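Local coordinates for carboxylic ester hydrolase (Aspergillus niger, PDB 7K4O), which hydrolyses carboxylic ester bonds as a serine esterase of the tannase family, probably releasing gallic acid from tannins, at residues E191-V196 with G409-F414; P403-G408 with N452-L457; A426-W431 with C515-R520; Y430-R435 with Q442-S447. All blocks are in the same frame, centred on the assembly; numbering follows the deposited sequence.

Interaction 1 of 4, residues E191-V196 with G409-F414; sequences EGWSQV and GKVIHF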
# COMPACT_ATOMS: atom_id res chain seq x y z
N GLU A 191 4.69 4.39 3.60
CA GLU A 191 6.05 4.59 4.13
C GLU A 191 7.02 4.91 3.00
O GLU A 191 7.86 5.80 3.18
CB GLU A 191 6.50 3.41 4.95
CG GLU A 191 5.73 3.24 6.25
CD GLU A 191 5.78 1.86 6.87
OE1 GLU A 191 6.66 1.06 6.51
OE2 GLU A 191 4.95 1.59 7.78
N GLY A 192 6.88 4.25 1.85
CA GLY A 192 7.71 4.62 0.69
C GLY A 192 7.50 6.08 0.31
O GLY A 192 8.46 6.83 0.17
N TRP A 193 6.25 6.50 0.17
CA TRP A 193 5.96 7.92 -0.21
C TRP A 193 6.45 8.88 0.88
O TRP A 193 6.84 10.00 0.54
CB TRP A 193 4.48 8.13 -0.51
CG TRP A 193 4.08 7.68 -1.88
CD1 TRP A 193 3.19 6.70 -2.17
CD2 TRP A 193 4.63 8.11 -3.13
NE1 TRP A 193 3.07 6.55 -3.52
CE2 TRP A 193 3.95 7.40 -4.14
CE3 TRP A 193 5.56 9.09 -3.52
CZ2 TRP A 193 4.21 7.61 -5.49
CZ3 TRP A 193 5.81 9.29 -4.86
CH2 TRP A 193 5.16 8.54 -5.83
N SER A 194 6.46 8.49 2.15
CA SER A 194 6.86 9.38 3.25
C SER A 194 8.31 9.85 3.02
O SER A 194 8.66 10.98 3.41
CB SER A 194 6.70 8.74 4.60
OG SER A 194 7.70 7.77 4.90
N GLN A 195 9.15 9.00 2.45
CA GLN A 195 10.56 9.34 2.20
C GLN A 195 10.74 10.06 0.86
O GLN A 195 11.44 11.07 0.80
CB GLN A 195 11.46 8.10 2.21
CG GLN A 195 11.33 7.28 3.47
CD GLN A 195 11.65 8.05 4.73
OE1 GLN A 195 12.77 8.48 4.94
NE2 GLN A 195 10.63 8.32 5.54
N VAL A 196 10.07 9.59 -0.19
CA VAL A 196 10.16 10.22 -1.54
C VAL A 196 9.70 11.69 -1.47
O VAL A 196 10.27 12.52 -2.12
CB VAL A 196 9.38 9.40 -2.55
CG1 VAL A 196 9.25 10.11 -3.89
CG2 VAL A 196 9.98 7.99 -2.75
N GLY A 409 15.62 10.17 -9.21
CA GLY A 409 14.86 9.04 -8.68
C GLY A 409 13.71 8.60 -9.56
O GLY A 409 13.13 9.37 -10.37
N LYS A 410 13.37 7.33 -9.40
CA LYS A 410 12.30 6.63 -10.15
C LYS A 410 11.29 6.00 -9.19
O LYS A 410 11.69 5.49 -8.13
CB LYS A 410 12.90 5.54 -11.03
CG LYS A 410 13.96 6.00 -12.02
CD LYS A 410 13.46 7.00 -13.00
CE LYS A 410 14.32 7.06 -14.25
NZ LYS A 410 15.64 7.68 -13.98
N VAL A 411 10.02 5.97 -9.60
CA VAL A 411 8.96 5.28 -8.85
C VAL A 411 8.20 4.34 -9.77
O VAL A 411 7.77 4.79 -10.86
CB VAL A 411 8.00 6.28 -8.18
CG1 VAL A 411 6.84 5.58 -7.49
CG2 VAL A 411 8.74 7.20 -7.21
N ILE A 412 7.94 3.15 -9.30
CA ILE A 412 6.93 2.19 -9.83
C ILE A 412 5.84 2.09 -8.76
O ILE A 412 6.14 1.68 -7.64
CB ILE A 412 7.53 0.81 -10.16
CG1 ILE A 412 8.50 0.90 -11.32
CG2 ILE A 412 6.41 -0.18 -10.41
CD1 ILE A 412 9.28 -0.36 -11.55
N HIS A 413 4.65 2.53 -9.11
CA HIS A 413 3.48 2.55 -8.22
C HIS A 413 2.42 1.62 -8.84
O HIS A 413 2.10 1.79 -10.02
CB HIS A 413 3.03 3.99 -8.11
CG HIS A 413 1.85 4.31 -7.26
ND1 HIS A 413 1.44 5.61 -7.12
CD2 HIS A 413 0.99 3.54 -6.57
CE1 HIS A 413 0.35 5.62 -6.34
NE2 HIS A 413 0.05 4.39 -5.99
N PHE A 414 1.88 0.72 -8.05
CA PHE A 414 0.83 -0.19 -8.56
C PHE A 414 -0.32 -0.29 -7.57
O PHE A 414 -0.16 -0.02 -6.38
CB PHE A 414 1.39 -1.57 -8.90
CG PHE A 414 1.92 -2.34 -7.73
CD1 PHE A 414 3.20 -2.11 -7.26
CD2 PHE A 414 1.14 -3.32 -7.12
CE1 PHE A 414 3.65 -2.77 -6.13
CE2 PHE A 414 1.60 -3.99 -6.02
CZ PHE A 414 2.88 -3.74 -5.55
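W193 on helix 187-196 reaches down to V411 and H413 on strand 410-416, a helix-on-sheet contact of the α/β-hydrolase fold. The helix follows S186, the probable nucleophile on its elbow. Its segment 191-196 runs nearly antiparallel to strand segment 410-414 (157°, axes 11.4 Å apart), and across that distance the long indole of W193 makes most of the contact. From CB, the chi1 of -79° sets CG beside the backbone N and opposite the carbonyl carbon, which swings the indole toward the strand, where NE1, CZ2 and CH2 reach H413 and V411. On the pyrrole side NE1 hangs over one face of the H413 imidazole, off-centre toward its rim and 3.9 Å above the plane. The rings form an edge-to-face pair, with planes at 68° and centroids 5.3 Å apart. Next round the indole, CZ2 lies 3.8 Å from H413 ND1, which sits at the indole edge. At the far corner CH2 meets the methyls of V411, CG1 at 3.8 Å and CG2 at 4.1 Å. The beta-branched valine suits the strand and offers both methyls to the indole. Histidine can serve as an aromatic face while its two nitrogens hydrogen-bond elsewhere: ND1 pairs with Y455 OH and NE2 with S427 OG, fixing the ring's rotation. One turn on from W193, V196 points at the strand and its CG1 comes to 4.4 Å from V411 CG2.

Interaction 2 of 4, residues P403-G408 with N452-L457; sequences PFHEAG and NEWYRL. With ZN (zinc ion), chain O.
H405 NE2 binds a zinc ion at 2.1 Å, and the imidazole that carries it lies against the indole of W454. Four waters, at 2.2 to 2.5 Å from the zinc, also bind it. With NE2 on the metal, ND1 is turned to the indole and sits 3.2 Å from W454 NE1; both are donors, so this is stacking and not a hydrogen bond. The imidazole and the five-membered ring of W454 form an offset stack, with planes 23° apart and centroids separated by 3.8 Å. Behind it, H405 CB makes a CH-pi contact over the six-membered ring, almost on its normal. W454 NE1 itself bonds to Y439 OH. A chi1 of 62° puts the indole between its own backbone N and carbonyl carbon, where it can face the helix, while Y455 CB covers its other face. F404 brings its edge, CD2, to 3.9 Å from W454 CZ3. G408, with positive phi, closes helix 402-406 in a Schellman motif, a place glycine takes easily. The indole thus lies between the end of this helix and the start of strand 455-460, with M438 of helix 425-438 touching both W454 and H405.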
# COMPACT_ATOMS: atom_id res chain seq x y z
N PRO A 403 12.80 17.63 -5.35
CA PRO A 403 14.11 17.10 -4.93
C PRO A 403 14.37 15.67 -5.42
O PRO A 403 15.45 15.37 -5.97
CB PRO A 403 14.04 17.14 -3.39
CG PRO A 403 13.08 18.28 -3.11
CD PRO A 403 12.02 18.15 -4.18
N PHE A 404 13.40 14.78 -5.26
CA PHE A 404 13.52 13.38 -5.73
C PHE A 404 13.70 13.35 -7.25
O PHE A 404 14.59 12.63 -7.80
CB PHE A 404 12.30 12.60 -5.28
CG PHE A 404 12.30 11.15 -5.66
CD1 PHE A 404 12.95 10.22 -4.88
CD2 PHE A 404 11.67 10.73 -6.82
CE1 PHE A 404 12.94 8.89 -5.25
CE2 PHE A 404 11.62 9.40 -7.16
CZ PHE A 404 12.26 8.47 -6.37
N HIS A 405 12.90 14.11 -7.97
CA HIS A 405 12.97 14.12 -9.45
C HIS A 405 14.35 14.64 -9.88
O HIS A 405 14.98 14.00 -10.76
CB HIS A 405 11.81 14.93 -10.02
CG HIS A 405 11.96 15.21 -11.48
ND1 HIS A 405 12.20 14.19 -12.39
CD2 HIS A 405 11.87 16.37 -12.18
CE1 HIS A 405 12.30 14.75 -13.62
NE2 HIS A 405 12.13 16.04 -13.48
N GLU A 406 14.81 15.73 -9.28
CA GLU A 406 16.10 16.37 -9.63
C GLU A 406 17.29 15.47 -9.27
O GLU A 406 18.31 15.63 -9.97
CB GLU A 406 16.27 17.72 -8.96
CG GLU A 406 15.43 18.78 -9.64
CD GLU A 406 15.61 20.19 -9.07
OE1 GLU A 406 16.13 20.34 -7.94
OE2 GLU A 406 15.18 21.12 -9.75
N ALA A 407 17.15 14.56 -8.32
CA ALA A 407 18.21 13.59 -7.96
C ALA A 407 18.20 12.42 -8.96
O ALA A 407 19.13 11.59 -8.92
CB ALA A 407 18.00 13.07 -6.56
N GLY A 408 17.21 12.33 -9.85
CA GLY A 408 17.08 11.26 -10.84
C GLY A 408 16.37 10.04 -10.32
O GLY A 408 16.39 9.00 -11.00
N ASN A 452 5.79 10.67 -16.59
CA ASN A 452 5.98 9.25 -16.96
C ASN A 452 7.45 8.95 -17.32
O ASN A 452 7.78 7.75 -17.41
CB ASN A 452 5.00 8.81 -18.06
CG ASN A 452 3.67 8.37 -17.48
OD1 ASN A 452 3.60 7.99 -16.30
ND2 ASN A 452 2.58 8.45 -18.26
N GLU A 453 8.29 9.94 -17.42
CA GLU A 453 9.75 9.67 -17.53
C GLU A 453 10.29 9.07 -16.21
O GLU A 453 11.36 8.44 -16.23
CB GLU A 453 10.52 10.95 -17.80
CG GLU A 453 10.30 11.59 -19.18
CD GLU A 453 11.04 12.90 -19.37
OE1 GLU A 453 10.83 13.56 -20.40
OE2 GLU A 453 11.77 13.32 -18.46
N TRP A 454 9.65 9.30 -15.07
CA TRP A 454 10.26 8.92 -13.77
C TRP A 454 9.26 8.40 -12.72
O TRP A 454 9.68 7.81 -11.75
CB TRP A 454 11.12 10.07 -13.23
CG TRP A 454 10.34 11.31 -12.96
CD1 TRP A 454 10.02 12.27 -13.87
CD2 TRP A 454 9.75 11.72 -11.70
NE1 TRP A 454 9.31 13.29 -13.28
CE2 TRP A 454 9.10 12.96 -11.96
CE3 TRP A 454 9.72 11.21 -10.40
CZ2 TRP A 454 8.43 13.68 -10.97
CZ3 TRP A 454 8.97 11.91 -9.45
CH2 TRP A 454 8.38 13.11 -9.73
N TYR A 455 7.96 8.58 -12.88
CA TYR A 455 6.95 8.12 -11.90
C TYR A 455 5.80 7.51 -12.70
O TYR A 455 5.05 8.24 -13.33
CB TYR A 455 6.46 9.26 -10.99
CG TYR A 455 5.23 8.98 -10.15
CD1 TYR A 455 4.79 7.68 -9.88
CD2 TYR A 455 4.52 10.03 -9.57
CE1 TYR A 455 3.64 7.44 -9.12
CE2 TYR A 455 3.39 9.81 -8.78
CZ TYR A 455 2.92 8.51 -8.60
OH TYR A 455 1.80 8.28 -7.88
N ARG A 456 5.76 6.20 -12.74
CA ARG A 456 4.81 5.41 -13.53
C ARG A 456 3.88 4.65 -12.60
O ARG A 456 4.31 4.12 -11.57
CB ARG A 456 5.56 4.50 -14.52
CG ARG A 456 6.43 5.29 -15.48
CD ARG A 456 7.32 4.43 -16.39
NE ARG A 456 6.49 3.80 -17.38
CZ ARG A 456 6.03 4.37 -18.50
NH1 ARG A 456 6.36 5.61 -18.82
NH2 ARG A 456 5.28 3.66 -19.32
N LEU A 457 2.61 4.61 -13.00
CA LEU A 457 1.51 4.05 -12.22
C LEU A 457 0.79 2.98 -13.04
O LEU A 457 0.47 3.23 -14.23
CB LEU A 457 0.55 5.19 -11.86
CG LEU A 457 -0.78 4.77 -11.25
CD1 LEU A 457 -0.61 4.08 -9.90
CD2 LEU A 457 -1.67 6.01 -11.13
ZN ZN O . 12.38 17.53 -14.90
O HOH W 1 11.13 19.67 -14.38
O HOH W 2 10.70 16.64 -16.10
O HOH W 3 13.93 16.83 -16.64
O HOH W 4 14.06 18.91 -14.03

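Interaction 3 of 4, residues A426-W431 with C515-R520; sequences ASIRYW and CAWPLR
The loop between strands 511-514 and 520-524 inserts W517 against helix 425-438, where I428 and W431, nearly one turn apart, receive it. W517 presents the edge of its pyrrole ring to the face of W431: CD1 stands 3.3 Å from W431 CE3, and NE1 lies 3.4 Å from W431 CZ3. The pair is T-shaped, with planes at 81° and centroids of the W431 six-membered and W517 five-membered rings 4.6 Å apart. In both tryptophans CG is anti to the backbone N (chi1 -178°), so each indole extends outward to meet the other. The loop lies beside the α/β-hydrolase sheet, its W517 backbone hydrogen-bonded to L457 of the edge strand 455-460, and C515 is tied to C532 by a disulfide. A cis peptide joins W517 to P518 and folds the proline back under the indole, whose face meets P518 CB. I428 fills the opposite face: its CG1 sits 3.8 Å from the centroid of the six-membered ring, 6° off the normal, a CH-pi contact, while CG2 touches CZ2 at 3.7 Å. Isoleucine suits this place because its two arms spread over the flat ring. W517 NE1, the indole's one polar atom, donates to E432 OE2.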
# COMPACT_ATOMS: atom_id res chain seq x y z
N ALA A 426 -7.57 6.24 -5.40
CA ALA A 426 -6.70 7.01 -4.47
C ALA A 426 -5.30 7.15 -5.10
O ALA A 426 -4.68 8.21 -4.87
CB ALA A 426 -6.61 6.41 -3.14
N SER A 427 -4.86 6.13 -5.82
CA SER A 427 -3.50 6.16 -6.44
C SER A 427 -3.51 7.06 -7.65
O SER A 427 -2.56 7.84 -7.83
CB SER A 427 -3.00 4.76 -6.74
OG SER A 427 -2.67 4.06 -5.55
N ILE A 428 -4.51 6.95 -8.55
CA ILE A 428 -4.58 7.86 -9.70
C ILE A 428 -4.56 9.29 -9.21
O ILE A 428 -3.88 10.16 -9.79
CB ILE A 428 -5.84 7.56 -10.55
CG1 ILE A 428 -5.69 6.32 -11.44
CG2 ILE A 428 -6.12 8.75 -11.41
CD1 ILE A 428 -5.61 5.04 -10.75
N ARG A 429 -5.33 9.59 -8.17
CA ARG A 429 -5.42 10.99 -7.72
C ARG A 429 -4.04 11.57 -7.38
O ARG A 429 -3.77 12.72 -7.69
CB ARG A 429 -6.38 11.14 -6.54
CG ARG A 429 -6.58 12.63 -6.24
CD ARG A 429 -7.59 12.82 -5.11
NE ARG A 429 -7.86 14.21 -4.87
CZ ARG A 429 -8.84 14.92 -5.46
NH1 ARG A 429 -9.69 14.35 -6.30
NH2 ARG A 429 -8.99 16.20 -5.17
N TYR A 430 -3.22 10.80 -6.69
CA TYR A 430 -1.90 11.34 -6.29
C TYR A 430 -1.02 11.58 -7.51
O TYR A 430 -0.35 12.63 -7.58
CB TYR A 430 -1.20 10.42 -5.29
CG TYR A 430 0.11 11.00 -4.83
CD1 TYR A 430 0.16 12.17 -4.07
CD2 TYR A 430 1.32 10.42 -5.20
CE1 TYR A 430 1.37 12.75 -3.69
CE2 TYR A 430 2.53 10.95 -4.80
CZ TYR A 430 2.56 12.11 -4.05
OH TYR A 430 3.77 12.63 -3.71
N TRP A 431 -1.01 10.64 -8.45
CA TRP A 431 -0.20 10.83 -9.68
C TRP A 431 -0.68 12.10 -10.39
O TRP A 431 0.14 12.93 -10.84
CB TRP A 431 -0.29 9.58 -10.55
CG TRP A 431 0.52 9.61 -11.81
CD1 TRP A 431 1.74 9.01 -12.00
CD2 TRP A 431 0.13 10.18 -13.07
NE1 TRP A 431 2.14 9.17 -13.31
CE2 TRP A 431 1.18 9.90 -13.98
CE3 TRP A 431 -0.98 10.89 -13.55
CZ2 TRP A 431 1.13 10.29 -15.31
CZ3 TRP A 431 -1.03 11.27 -14.87
CH2 TRP A 431 0.04 10.99 -15.72
N CYS A 515 -0.52 -1.99 -18.47
CA CYS A 515 -0.50 -0.64 -19.08
C CYS A 515 -0.17 0.43 -18.02
O CYS A 515 -0.64 0.29 -16.86
CB CYS A 515 -1.85 -0.30 -19.72
SG CYS A 515 -2.24 -1.43 -21.09
N ALA A 516 0.62 1.40 -18.41
CA ALA A 516 0.99 2.58 -17.61
C ALA A 516 -0.09 3.62 -17.78
O ALA A 516 -0.40 4.02 -18.92
CB ALA A 516 2.32 3.15 -18.04
N TRP A 517 -0.61 4.08 -16.65
CA TRP A 517 -1.52 5.25 -16.60
C TRP A 517 -0.93 6.36 -17.43
O TRP A 517 0.27 6.62 -17.37
CB TRP A 517 -1.71 5.69 -15.12
CG TRP A 517 -2.66 6.83 -14.97
CD1 TRP A 517 -2.36 8.15 -14.85
CD2 TRP A 517 -4.10 6.75 -15.06
NE1 TRP A 517 -3.52 8.89 -14.84
CE2 TRP A 517 -4.59 8.06 -14.99
CE3 TRP A 517 -5.00 5.69 -15.26
CZ2 TRP A 517 -5.95 8.35 -15.09
CZ3 TRP A 517 -6.35 5.97 -15.32
CH2 TRP A 517 -6.80 7.29 -15.26
N PRO A 518 -1.70 7.14 -18.21
CA PRO A 518 -3.17 7.07 -18.32
C PRO A 518 -3.75 6.17 -19.42
O PRO A 518 -4.96 6.24 -19.67
CB PRO A 518 -3.50 8.52 -18.66
CG PRO A 518 -2.36 8.96 -19.53
CD PRO A 518 -1.16 8.27 -18.94
N LEU A 519 -2.91 5.31 -19.98
CA LEU A 519 -3.40 4.30 -20.94
C LEU A 519 -4.16 3.23 -20.16
O LEU A 519 -3.88 2.97 -18.96
CB LEU A 519 -2.21 3.71 -21.72
CG LEU A 519 -1.38 4.73 -22.50
CD1 LEU A 519 -0.16 4.05 -23.12
CD2 LEU A 519 -2.22 5.40 -23.58
N ARG A 520 -5.11 2.57 -20.82
CA ARG A 520 -5.86 1.43 -20.25
C ARG A 520 -5.73 0.21 -21.15
O ARG A 520 -5.53 0.38 -22.37
CB ARG A 520 -7.37 1.73 -20.14
CG ARG A 520 -7.79 3.03 -19.49
CD ARG A 520 -7.20 3.27 -18.13
NE ARG A 520 -7.47 2.23 -17.16
CZ ARG A 520 -6.52 1.64 -16.40
NH1 ARG A 520 -5.23 1.98 -16.55
NH2 ARG A 520 -6.86 0.75 -15.53

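Interaction 4 of 4, residues Y430-R435 with Q442-S447; sequences YWESVR and QDYNSS. With NAG (2-acetamido-2-deoxy-beta-D-glucopyranose), chain D.
Y444 points the end of its phenol at the carboxylate of E432 while a carbon of the same ring, CD1, lies over the guanidinium of R435. The phenol and carboxylate planes are 30° apart. The hydroxyl lies close to the carboxylate plane, and Y444 OH donates to the syn lone pair of E432 OE2 at 2.7 Å. R435 grips the other oxygen side-on in a salt bridge held by two hydrogen bonds: NE, at 2.8 Å, and NH2, at 3.0 Å, both donate to E432 OE1, which lies in the guanidinium plane. The bend of E432 at chi2 (-70°) turns its carboxylate back along the helix toward R435. Over the centre of the guanidinium sits Y444 CD1, 3.5 Å above it, with the planes tilted 53° rather than stacked. The third arginine nitrogen, NH1, donates to S447 OG at 3.0 Å. This suits arginine, whose flat group can bond along its edges while a face takes an aromatic carbon. The E432 carboxylate is buried but well supplied with donors, the Y444 hydroxyl and two nitrogens of R435, consistent with a charged group. At the start of the second helix D443 is the N-cap, its OD1 accepting from S446 N at 2.9 Å. N445 CB points away from the contact, and ND2 carries the N-linked N-acetylglucosamine. These bonds join the consecutive helices 425-438 and 444-452: W431 packs on A448 and L451 of the latter, and Y444 also lies against W517 and P518 of the loop leading to strand 520-524.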
# COMPACT_ATOMS: atom_id res chain seq x y z
N TYR A 430 -3.22 10.80 -6.69
CA TYR A 430 -1.90 11.34 -6.29
C TYR A 430 -1.02 11.58 -7.51
O TYR A 430 -0.35 12.63 -7.58
CB TYR A 430 -1.20 10.42 -5.29
CG TYR A 430 0.11 11.00 -4.83
CD1 TYR A 430 0.16 12.17 -4.07
CD2 TYR A 430 1.32 10.42 -5.20
CE1 TYR A 430 1.37 12.75 -3.69
CE2 TYR A 430 2.53 10.95 -4.80
CZ TYR A 430 2.56 12.11 -4.05
OH TYR A 430 3.77 12.63 -3.71
N TRP A 431 -1.01 10.64 -8.45
CA TRP A 431 -0.20 10.83 -9.68
C TRP A 431 -0.68 12.10 -10.39
O TRP A 431 0.14 12.93 -10.84
CB TRP A 431 -0.29 9.58 -10.55
CG TRP A 431 0.52 9.61 -11.81
CD1 TRP A 431 1.74 9.01 -12.00
CD2 TRP A 431 0.13 10.18 -13.07
NE1 TRP A 431 2.14 9.17 -13.31
CE2 TRP A 431 1.18 9.90 -13.98
CE3 TRP A 431 -0.98 10.89 -13.55
CZ2 TRP A 431 1.13 10.29 -15.31
CZ3 TRP A 431 -1.03 11.27 -14.87
CH2 TRP A 431 0.04 10.99 -15.72
N GLU A 432 -1.99 12.32 -10.43
CA GLU A 432 -2.49 13.56 -11.08
C GLU A 432 -2.13 14.83 -10.30
O GLU A 432 -1.89 15.85 -10.91
CB GLU A 432 -4.01 13.46 -11.24
CG GLU A 432 -4.52 12.34 -12.14
CD GLU A 432 -4.24 12.52 -13.62
OE1 GLU A 432 -3.65 13.54 -13.98
OE2 GLU A 432 -4.64 11.61 -14.40
N SER A 433 -2.09 14.74 -8.97
CA SER A 433 -1.69 15.86 -8.08
C SER A 433 -0.25 16.22 -8.42
O SER A 433 0.07 17.43 -8.58
CB SER A 433 -1.84 15.50 -6.63
OG SER A 433 -3.24 15.45 -6.32
N VAL A 434 0.62 15.21 -8.47
CA VAL A 434 2.05 15.44 -8.76
C VAL A 434 2.19 16.05 -10.15
O VAL A 434 2.93 17.06 -10.33
CB VAL A 434 2.86 14.15 -8.60
CG1 VAL A 434 4.31 14.36 -9.01
CG2 VAL A 434 2.83 13.65 -7.18
N ARG A 435 1.50 15.48 -11.11
CA ARG A 435 1.55 15.95 -12.51
C ARG A 435 1.21 17.44 -12.54
O ARG A 435 1.98 18.25 -13.13
CB ARG A 435 0.66 15.12 -13.44
CG ARG A 435 0.67 15.63 -14.89
CD ARG A 435 -0.37 14.93 -15.75
NE ARG A 435 -1.68 15.19 -15.19
CZ ARG A 435 -2.35 16.34 -15.28
NH1 ARG A 435 -1.86 17.38 -15.90
NH2 ARG A 435 -3.55 16.43 -14.70
N GLN A 442 1.65 23.04 -18.80
CA GLN A 442 1.60 22.11 -19.93
C GLN A 442 0.21 21.49 -20.00
O GLN A 442 -0.46 21.32 -18.96
CB GLN A 442 2.71 21.08 -19.75
CG GLN A 442 4.08 21.72 -19.77
CD GLN A 442 5.16 20.75 -19.35
OE1 GLN A 442 5.93 21.03 -18.44
NE2 GLN A 442 5.28 19.64 -20.05
N ASP A 443 -0.18 21.07 -21.19
CA ASP A 443 -1.45 20.35 -21.40
C ASP A 443 -1.33 18.94 -20.82
O ASP A 443 -0.23 18.49 -20.36
CB ASP A 443 -1.87 20.38 -22.87
CG ASP A 443 -1.00 19.63 -23.87
OD1 ASP A 443 -0.20 18.75 -23.47
OD2 ASP A 443 -1.15 19.91 -25.09
N TYR A 444 -2.43 18.23 -20.85
CA TYR A 444 -2.50 16.94 -20.15
C TYR A 444 -1.47 15.99 -20.71
O TYR A 444 -0.68 15.33 -19.95
CB TYR A 444 -3.88 16.32 -20.24
CG TYR A 444 -4.02 15.07 -19.41
CD1 TYR A 444 -4.25 15.14 -18.05
CD2 TYR A 444 -3.84 13.82 -19.96
CE1 TYR A 444 -4.40 14.01 -17.30
CE2 TYR A 444 -3.96 12.67 -19.21
CZ TYR A 444 -4.22 12.75 -17.85
OH TYR A 444 -4.32 11.61 -17.10
N ASN A 445 -1.44 15.84 -22.04
CA ASN A 445 -0.52 14.82 -22.62
C ASN A 445 0.93 15.20 -22.40
O ASN A 445 1.74 14.31 -22.19
CB ASN A 445 -0.79 14.63 -24.12
CG ASN A 445 -1.90 13.62 -24.38
OD1 ASN A 445 -2.50 13.03 -23.49
ND2 ASN A 445 -2.21 13.42 -25.67
N SER A 446 1.29 16.46 -22.48
CA SER A 446 2.70 16.89 -22.35
C SER A 446 3.15 16.69 -20.89
O SER A 446 4.27 16.21 -20.65
CB SER A 446 2.81 18.33 -22.79
OG SER A 446 4.00 18.92 -22.35
N SER A 447 2.34 17.12 -19.94
CA SER A 447 2.67 16.95 -18.50
C SER A 447 2.68 15.47 -18.15
O SER A 447 3.52 15.08 -17.31
CB SER A 447 1.72 17.76 -17.63
OG SER A 447 0.38 17.34 -17.83
C1 NAG D . -3.08 12.38 -26.10
C2 NAG D . -3.92 12.71 -27.29
C3 NAG D . -4.63 11.46 -27.75
C4 NAG D . -3.60 10.44 -28.12
C5 NAG D . -2.73 10.15 -26.88
C6 NAG D . -1.65 9.14 -27.17
C7 NAG D . -4.86 14.93 -27.45
C8 NAG D . -5.81 15.97 -26.95
N2 NAG D . -4.85 13.74 -26.88
O3 NAG D . -5.49 11.76 -28.84
O4 NAG D . -4.31 9.24 -28.32
O5 NAG D . -2.15 11.36 -26.43
O6 NAG D . -1.10 8.62 -25.95
O7 NAG D . -4.12 15.16 -28.37

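Overall arrangement
The four interactions form one continuous patch beside the last strands of the sheet. Interactions 1 and 2, with centres 9 Å apart, meet through adjacent strands 410-416 and 455-460, where H413 and Y455 tie them together. Interaction 3 joins interaction 2 by W517 N at 2.8 Å from L457 O, and interaction 1 by packing of W193 CZ3 on Y430 CE2 at 3.7 Å. Interactions 3 and 4 share helix 425-438, their centres 10 Å apart. The bound gallic acid lies about 12 Å from the side chain of W193: interaction 1 packs the helix that follows the probable nucleophile onto the sheet. The zinc bound by H405 lies about 13 Å from the V411 side chain.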